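Local coordinates for multisubunit Na+/H+ antiporter, D subunit (Anoxybacillus flavithermus, PDB 6Z16), which probably takes part in exchanging sodium ions for protons across the cell membrane, as one subunit of the multisubunit Mrp antiporter complex, at residues Ile363-Leu368 against Lys435-Lys440; Ala372-Ala377 against Ser421-Phe426. One frame throughout, in Å; residues are numbered along the deposited sequence.

Interaction 1: Ile363-Leu368 against Lys435-Lys440; sequences ITSYPL and KGFEQK. With PTY (phosphatidylethanolamine), chain S.
A loop packs against the residues just before helix 367-381, at one end of this transmembrane bundle: S365 and Y366 meet F437, Q439 and K440 of the connection between helices 405-429 and 446-461. Y366 is the N-cap residue, and its side chain reaches the loop backbone. With CG anti to its own carbonyl carbon (chi1 -58°), the phenol is placed so that OH donates a hydrogen bond to K440 O at 2.6 Å, from above the carbonyl plane. Tyrosine suits this place because its ring is also apolar: edge atom CE2 lies 3.6 Å from F437 CE2, the ring planes being inclined at 49°. I350 of helix 320-351 packs against both rings. A phenylalanine in place of Y366 would probably keep the ring contact but leave K440 O without this donor. P367, which has no backbone N-H to give, fits the first turn of a helix, and its CB faces the bound phosphatidylethanolamine, 3.4 Å from O10. Q439 runs alongside the phenol, amide and ring planes only 18° apart, and its bent chain delivers OE1 to S365 OG for a weak hydrogen bond of 3.2 Å.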
loop_
_atom_site.group_PDB
_atom_site.type_symbol
_atom_site.label_atom_id
_atom_site.label_comp_id
_atom_site.label_asym_id
_atom_site.label_seq_id
_atom_site.Cartn_x
_atom_site.Cartn_y
_atom_site.Cartn_z
ATOM N N ILE D 363 75.659 43.338 8.514
ATOM C CA ILE D 363 76.630 42.473 9.185
ATOM C C ILE D 363 76.897 42.950 10.607
ATOM O O ILE D 363 77.041 42.136 11.526
ATOM C CB ILE D 363 77.917 42.387 8.336
ATOM C CG1 ILE D 363 77.682 41.524 7.108
ATOM C CG2 ILE D 363 79.101 41.836 9.109
ATOM C CD1 ILE D 363 77.373 40.102 7.446
ATOM N N THR D 364 76.887 44.264 10.832
ATOM C CA THR D 364 77.131 44.797 12.167
ATOM C C THR D 364 76.001 44.512 13.149
ATOM O O THR D 364 76.185 44.732 14.349
ATOM C CB THR D 364 77.353 46.306 12.107
ATOM O OG1 THR D 364 76.139 46.953 11.710
ATOM C CG2 THR D 364 78.419 46.633 11.098
ATOM N N SER D 365 74.849 44.038 12.679
ATOM C CA SER D 365 73.722 43.735 13.544
ATOM C C SER D 365 73.144 42.346 13.351
ATOM O O SER D 365 72.474 41.856 14.265
ATOM C CB SER D 365 72.603 44.761 13.338
ATOM O OG SER D 365 73.037 46.052 13.714
ATOM N N TYR D 366 73.366 41.696 12.213
ATOM C CA TYR D 366 72.801 40.373 11.941
ATOM C C TYR D 366 73.868 39.495 11.299
ATOM O O TYR D 366 73.824 39.222 10.095
ATOM C CB TYR D 366 71.564 40.491 11.047
ATOM C CG TYR D 366 70.479 41.361 11.639
ATOM C CD1 TYR D 366 69.595 40.866 12.581
ATOM C CD2 TYR D 366 70.364 42.692 11.273
ATOM C CE1 TYR D 366 68.623 41.670 13.133
ATOM C CE2 TYR D 366 69.404 43.502 11.823
ATOM C CZ TYR D 366 68.534 42.986 12.747
ATOM O OH TYR D 366 67.571 43.795 13.286
ATOM N N PRO D 367 74.837 39.010 12.089
ATOM C CA PRO D 367 75.983 38.322 11.477
ATOM C C PRO D 367 75.665 36.930 10.976
ATOM O O PRO D 367 76.213 36.510 9.949
ATOM C CB PRO D 367 77.004 38.277 12.620
ATOM C CG PRO D 367 76.537 39.276 13.606
ATOM C CD PRO D 367 75.060 39.220 13.527
ATOM N N LEU D 368 74.797 36.199 11.678
ATOM C CA LEU D 368 74.480 34.831 11.278
ATOM C C LEU D 368 73.689 34.807 9.980
ATOM O O LEU D 368 73.981 34.005 9.084
ATOM C CB LEU D 368 73.710 34.127 12.392
ATOM C CG LEU D 368 73.282 32.692 12.096
ATOM C CD1 LEU D 368 74.485 31.832 11.829
ATOM C CD2 LEU D 368 72.482 32.139 13.249
ATOM N N LYS D 435 72.606 52.773 7.623
ATOM C CA LYS D 435 71.677 53.879 7.396
ATOM C C LYS D 435 70.217 53.480 7.237
ATOM O O LYS D 435 69.350 54.322 7.491
ATOM C CB LYS D 435 72.087 54.693 6.159
ATOM C CG LYS D 435 71.888 53.979 4.835
ATOM C CD LYS D 435 72.270 54.851 3.662
ATOM C CE LYS D 435 71.960 54.152 2.351
ATOM N NZ LYS D 435 72.798 52.941 2.161
ATOM N N GLY D 436 69.889 52.253 6.850
ATOM C CA GLY D 436 68.568 52.023 6.300
ATOM C C GLY D 436 67.494 51.505 7.228
ATOM O O GLY D 436 66.306 51.723 6.987
ATOM N N PHE D 437 67.892 50.827 8.297
ATOM C CA PHE D 437 66.985 50.005 9.076
ATOM C C PHE D 437 67.079 50.395 10.544
ATOM O O PHE D 437 67.901 51.221 10.942
ATOM C CB PHE D 437 67.292 48.517 8.857
ATOM C CG PHE D 437 68.635 48.073 9.384
ATOM C CD1 PHE D 437 69.797 48.290 8.658
ATOM C CD2 PHE D 437 68.724 47.368 10.570
ATOM C CE1 PHE D 437 71.019 47.879 9.138
ATOM C CE2 PHE D 437 69.943 46.938 11.044
ATOM C CZ PHE D 437 71.090 47.194 10.326
ATOM N N GLU D 438 66.205 49.799 11.347
ATOM C CA GLU D 438 66.160 50.000 12.785
ATOM C C GLU D 438 66.267 48.632 13.440
ATOM O O GLU D 438 65.796 47.640 12.877
ATOM C CB GLU D 438 64.865 50.725 13.193
ATOM C CG GLU D 438 64.713 51.042 14.673
ATOM C CD GLU D 438 65.720 52.055 15.172
ATOM O OE1 GLU D 438 66.171 52.899 14.370
ATOM O OE2 GLU D 438 66.060 52.007 16.372
ATOM N N GLN D 439 66.915 48.578 14.606
ATOM C CA GLN D 439 67.236 47.310 15.251
ATOM C C GLN D 439 65.978 46.584 15.709
ATOM O O GLN D 439 65.232 47.080 16.558
ATOM C CB GLN D 439 68.167 47.549 16.435
ATOM C CG GLN D 439 68.629 46.281 17.121
ATOM C CD GLN D 439 69.512 45.435 16.231
ATOM O OE1 GLN D 439 70.343 45.956 15.492
ATOM N NE2 GLN D 439 69.347 44.120 16.309
ATOM N N LYS D 440 65.753 45.405 15.138
ATOM C CA LYS D 440 64.568 44.606 15.412
ATOM C C LYS D 440 65.016 43.162 15.529
ATOM O O LYS D 440 65.600 42.622 14.587
ATOM C CB LYS D 440 63.525 44.776 14.299
ATOM C CG LYS D 440 62.169 44.109 14.546
ATOM C CD LYS D 440 62.029 42.750 13.864
ATOM C CE LYS D 440 61.929 42.880 12.365
ATOM N NZ LYS D 440 61.752 41.548 11.722
HETATM C C1 PTY S . 82.762 35.566 12.996
HETATM C C2 PTY S . 79.975 39.219 17.713
HETATM C C3 PTY S . 79.895 39.763 16.270
HETATM O O4 PTY S . 82.929 34.438 12.107
HETATM C C5 PTY S . 81.029 37.128 13.895
HETATM C C6 PTY S . 81.314 35.975 12.972
HETATM O O7 PTY S . 80.506 34.838 13.413
HETATM C C8 PTY S . 79.295 34.686 12.854
HETATM O O10 PTY S . 78.830 35.443 12.049
HETATM C C11 PTY S . 78.612 33.449 13.348
HETATM C C12 PTY S . 78.109 32.583 12.204
HETATM C C13 PTY S . 79.219 32.136 11.278
HETATM C C14 PTY S . 78.742 31.335 10.080
HETATM C C15 PTY S . 79.875 30.894 9.171
HETATM C C16 PTY S . 79.447 30.616 7.741
HETATM C C17 PTY S . 79.198 29.154 7.416
HETATM C C18 PTY S . 80.441 28.384 6.990
HETATM C C19 PTY S . 80.124 27.053 6.323
HETATM C C20 PTY S . 81.335 26.301 5.796
HETATM C C21 PTY S . 80.990 24.954 5.179
HETATM C C22 PTY S . 82.188 24.039 4.982
HETATM C C23 PTY S . 81.820 22.564 4.920
HETATM C C24 PTY S . 82.995 21.627 4.681
HETATM C C25 PTY S . 84.016 21.573 5.808
HETATM C C26 PTY S . 85.183 20.642 5.505
HETATM C C27 PTY S . 86.275 20.614 6.565
HETATM C C28 PTY S . 87.451 19.730 6.181
HETATM C C29 PTY S . 88.460 19.555 7.289
HETATM C C30 PTY S . 83.383 34.701 10.884
HETATM C C31 PTY S . 83.554 33.446 10.082
HETATM O O30 PTY S . 83.627 35.806 10.489
HETATM C C32 PTY S . 82.633 33.364 8.874
HETATM C C33 PTY S . 83.141 34.152 7.688
HETATM C C34 PTY S . 83.978 33.343 6.715
HETATM C C35 PTY S . 83.185 32.438 5.789
HETATM C C36 PTY S . 84.052 31.773 4.734
HETATM C C37 PTY S . 83.308 30.880 3.755
HETATM C C38 PTY S . 84.208 30.300 2.679
HETATM C C39 PTY S . 83.477 29.557 1.573
HETATM C C40 PTY S . 82.852 28.239 1.998
HETATM C C41 PTY S . 83.857 27.187 2.442
HETATM P P1 PTY S . 81.473 39.750 14.105
HETATM O O11 PTY S . 81.132 39.386 15.618
HETATM O O12 PTY S . 80.235 40.430 13.524
HETATM O O13 PTY S . 82.721 40.538 14.008
HETATM O O14 PTY S . 81.615 38.334 13.366
HETATM N N1 PTY S . 79.039 38.102 17.858
#

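Interaction 2: Ala372-Ala377 against Ser421-Phe426. With PTY (phosphatidylethanolamine), chain S.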
loop_
_atom_site.group_PDB
_atom_site.type_symbol
_atom_site.label_atom_id
_atom_site.label_comp_id
_atom_site.label_asym_id
_atom_site.label_seq_id
_atom_site.Cartn_x
_atom_site.Cartn_y
_atom_site.Cartn_z
ATOM N N ALA D 372 75.105 33.364 6.469
ATOM C CA ALA D 372 74.246 32.357 5.861
ATOM C C ALA D 372 73.858 32.742 4.439
ATOM O O ALA D 372 73.855 31.890 3.543
ATOM C CB ALA D 372 73.003 32.156 6.721
ATOM N N PHE D 373 73.555 34.025 4.208
ATOM C CA PHE D 373 73.241 34.474 2.855
ATOM C C PHE D 373 74.466 34.440 1.957
ATOM O O PHE D 373 74.341 34.187 0.755
ATOM C CB PHE D 373 72.648 35.884 2.874
ATOM C CG PHE D 373 72.219 36.374 1.518
ATOM C CD1 PHE D 373 71.063 35.889 0.929
ATOM C CD2 PHE D 373 72.977 37.303 0.825
ATOM C CE1 PHE D 373 70.668 36.326 -0.316
ATOM C CE2 PHE D 373 72.585 37.741 -0.422
ATOM C CZ PHE D 373 71.429 37.250 -0.991
ATOM N N PHE D 374 75.650 34.683 2.526
ATOM C CA PHE D 374 76.896 34.577 1.771
ATOM C C PHE D 374 77.137 33.147 1.292
ATOM O O PHE D 374 77.460 32.916 0.117
ATOM C CB PHE D 374 78.046 35.076 2.647
ATOM C CG PHE D 374 79.382 35.087 1.966
ATOM C CD1 PHE D 374 79.689 36.053 1.023
ATOM C CD2 PHE D 374 80.343 34.152 2.295
ATOM C CE1 PHE D 374 80.920 36.066 0.406
ATOM C CE2 PHE D 374 81.574 34.167 1.685
ATOM C CZ PHE D 374 81.860 35.121 0.737
ATOM N N ILE D 375 76.963 32.170 2.189
ATOM C CA ILE D 375 77.112 30.769 1.797
ATOM C C ILE D 375 76.012 30.345 0.824
ATOM O O ILE D 375 76.265 29.569 -0.107
ATOM C CB ILE D 375 77.161 29.881 3.054
ATOM C CG1 ILE D 375 78.356 30.273 3.914
ATOM C CG2 ILE D 375 77.290 28.407 2.711
ATOM C CD1 ILE D 375 79.685 30.107 3.215
ATOM N N ALA D 376 74.800 30.896 0.972
ATOM C CA ALA D 376 73.712 30.582 0.048
ATOM C C ALA D 376 73.982 31.123 -1.351
ATOM O O ALA D 376 73.714 30.444 -2.348
ATOM C CB ALA D 376 72.399 31.140 0.587
ATOM N N ALA D 377 74.549 32.330 -1.437
ATOM C CA ALA D 377 74.912 32.923 -2.720
ATOM C C ALA D 377 76.008 32.127 -3.415
ATOM O O ALA D 377 75.911 31.829 -4.616
ATOM C CB ALA D 377 75.359 34.366 -2.501
ATOM N N SER D 421 74.712 38.884 -9.486
ATOM C CA SER D 421 73.428 39.389 -8.988
ATOM C C SER D 421 73.263 39.150 -7.483
ATOM O O SER D 421 72.961 40.087 -6.714
ATOM C CB SER D 421 72.294 38.740 -9.770
ATOM O OG SER D 421 72.288 37.342 -9.572
ATOM N N VAL D 422 73.491 37.911 -7.033
ATOM C CA VAL D 422 73.299 37.651 -5.605
ATOM C C VAL D 422 74.391 38.310 -4.757
ATOM O O VAL D 422 74.129 38.768 -3.633
ATOM C CB VAL D 422 73.188 36.140 -5.340
ATOM C CG1 VAL D 422 71.945 35.610 -5.998
ATOM C CG2 VAL D 422 74.390 35.409 -5.868
ATOM N N MET D 423 75.604 38.448 -5.287
ATOM C CA MET D 423 76.633 39.126 -4.525
ATOM C C MET D 423 76.451 40.633 -4.560
ATOM O O MET D 423 76.943 41.317 -3.667
ATOM C CB MET D 423 78.009 38.732 -5.051
ATOM C CG MET D 423 79.136 38.978 -4.077
ATOM S SD MET D 423 78.867 38.001 -2.593
ATOM C CE MET D 423 79.053 36.358 -3.270
ATOM N N LYS D 424 75.739 41.158 -5.556
ATOM C CA LYS D 424 75.301 42.545 -5.513
ATOM C C LYS D 424 74.367 42.777 -4.342
ATOM O O LYS D 424 74.499 43.788 -3.631
ATOM C CB LYS D 424 74.619 42.907 -6.828
ATOM C CG LYS D 424 73.997 44.282 -6.876
ATOM C CD LYS D 424 73.447 44.547 -8.261
ATOM C CE LYS D 424 72.247 43.672 -8.537
ATOM N NZ LYS D 424 71.646 43.981 -9.854
ATOM N N ILE D 425 73.447 41.827 -4.105
ATOM C CA ILE D 425 72.595 41.892 -2.907
ATOM C C ILE D 425 73.442 41.885 -1.638
ATOM O O ILE D 425 73.256 42.722 -0.744
ATOM C CB ILE D 425 71.574 40.741 -2.877
ATOM C CG1 ILE D 425 70.610 40.811 -4.047
ATOM C CG2 ILE D 425 70.769 40.789 -1.592
ATOM C CD1 ILE D 425 69.745 39.582 -4.158
ATOM N N PHE D 426 74.410 40.962 -1.563
ATOM C CA PHE D 426 75.228 40.824 -0.354
ATOM C C PHE D 426 76.115 42.041 -0.106
ATOM O O PHE D 426 76.210 42.524 1.025
ATOM C CB PHE D 426 76.087 39.564 -0.430
ATOM C CG PHE D 426 77.024 39.404 0.734
ATOM C CD1 PHE D 426 76.545 39.042 1.976
ATOM C CD2 PHE D 426 78.386 39.612 0.585
ATOM C CE1 PHE D 426 77.397 38.904 3.052
ATOM C CE2 PHE D 426 79.244 39.474 1.656
ATOM C CZ PHE D 426 78.747 39.115 2.888
HETATM C C1 PTY S . 82.762 35.566 12.996
HETATM C C2 PTY S . 79.975 39.219 17.713
HETATM C C3 PTY S . 79.895 39.763 16.270
HETATM O O4 PTY S . 82.929 34.438 12.107
HETATM C C5 PTY S . 81.029 37.128 13.895
HETATM C C6 PTY S . 81.314 35.975 12.972
HETATM O O7 PTY S . 80.506 34.838 13.413
HETATM C C8 PTY S . 79.295 34.686 12.854
HETATM O O10 PTY S . 78.830 35.443 12.049
HETATM C C11 PTY S . 78.612 33.449 13.348
HETATM C C12 PTY S . 78.109 32.583 12.204
HETATM C C13 PTY S . 79.219 32.136 11.278
HETATM C C14 PTY S . 78.742 31.335 10.080
HETATM C C15 PTY S . 79.875 30.894 9.171
HETATM C C16 PTY S . 79.447 30.616 7.741
HETATM C C17 PTY S . 79.198 29.154 7.416
HETATM C C18 PTY S . 80.441 28.384 6.990
HETATM C C19 PTY S . 80.124 27.053 6.323
HETATM C C20 PTY S . 81.335 26.301 5.796
HETATM C C21 PTY S . 80.990 24.954 5.179
HETATM C C22 PTY S . 82.188 24.039 4.982
HETATM C C23 PTY S . 81.820 22.564 4.920
HETATM C C24 PTY S . 82.995 21.627 4.681
HETATM C C25 PTY S . 84.016 21.573 5.808
HETATM C C26 PTY S . 85.183 20.642 5.505
HETATM C C27 PTY S . 86.275 20.614 6.565
HETATM C C28 PTY S . 87.451 19.730 6.181
HETATM C C29 PTY S . 88.460 19.555 7.289
HETATM C C30 PTY S . 83.383 34.701 10.884
HETATM C C31 PTY S . 83.554 33.446 10.082
HETATM O O30 PTY S . 83.627 35.806 10.489
HETATM C C32 PTY S . 82.633 33.364 8.874
HETATM C C33 PTY S . 83.141 34.152 7.688
HETATM C C34 PTY S . 83.978 33.343 6.715
HETATM C C35 PTY S . 83.185 32.438 5.789
HETATM C C36 PTY S . 84.052 31.773 4.734
HETATM C C37 PTY S . 83.308 30.880 3.755
HETATM C C38 PTY S . 84.208 30.300 2.679
HETATM C C39 PTY S . 83.477 29.557 1.573
HETATM C C40 PTY S . 82.852 28.239 1.998
HETATM C C41 PTY S . 83.857 27.187 2.442
HETATM P P1 PTY S . 81.473 39.750 14.105
HETATM O O11 PTY S . 81.132 39.386 15.618
HETATM O O12 PTY S . 80.235 40.430 13.524
HETATM O O13 PTY S . 82.721 40.538 14.008
HETATM O O14 PTY S . 81.615 38.334 13.366
HETATM N N1 PTY S . 79.039 38.102 17.858
#
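F373, F374 and F426 all hold CG anti to the backbone N, with chi1 between 176° and -176°, and this swings the F373 and F426 rings into the seam between helices 367-381 and 405-429 while F374 lies along its flank. The two segments run antiparallel at 168°, their axes 9.8 Å apart, in a buried helix pair of the transmembrane bundle. F374 and F426 meet obliquely: CD1 of F374 sits over one face of the F426 ring, offset toward its rim and 3.5 Å from CE2. CB of F374 makes a CH-pi contact above the same ring, 4.3 Å from its centroid. M423, bent at chi2 and chi3, brings SD to 4.1 Å from F374 CE1, an oblique Met-aromatic contact for which a flexible thioether is well suited. F373 and I425 cross at about a right angle, F373 CZ lying 3.6 Å from I425 CG2, and the F426 CB meets the F373 ring at its edge. Farther along, the small A377 lets the backbones draw in, its CB 3.7 Å from V422 CG2. L340 of helix 320-351 packs on F373, and I171 of a neighbouring subunit on F374. I375 turns instead to the lipid, with CD1 3.7 Å from acyl carbon C37 of phosphatidylethanolamine. No hydrogen bond crosses the pair, whose main-chain groups bond within each helix, which implies that the two helices are held here by dispersion and the fit of aromatic and aliphatic surfaces.

How the interactions relate
From the N terminus, the chain first passes through I363-L368, where helix 367-381 begins, and four residues after L368 it enters A372-A377 on the same helix. It then continues through helix 390-401 into helix 405-429, where S421-F426 returns to close the inner loop of interaction 2. Only after that helix does K435-K440 come back to close the outer loop of interaction 1, so the second contact is nested within the first. Their centres are about 16 Å apart. Interaction 1 ties the start of helix 367-381 to the connection leading into helix 446-461, interaction 2 ties its middle to helix 405-429, and one phosphatidylethanolamine touches both.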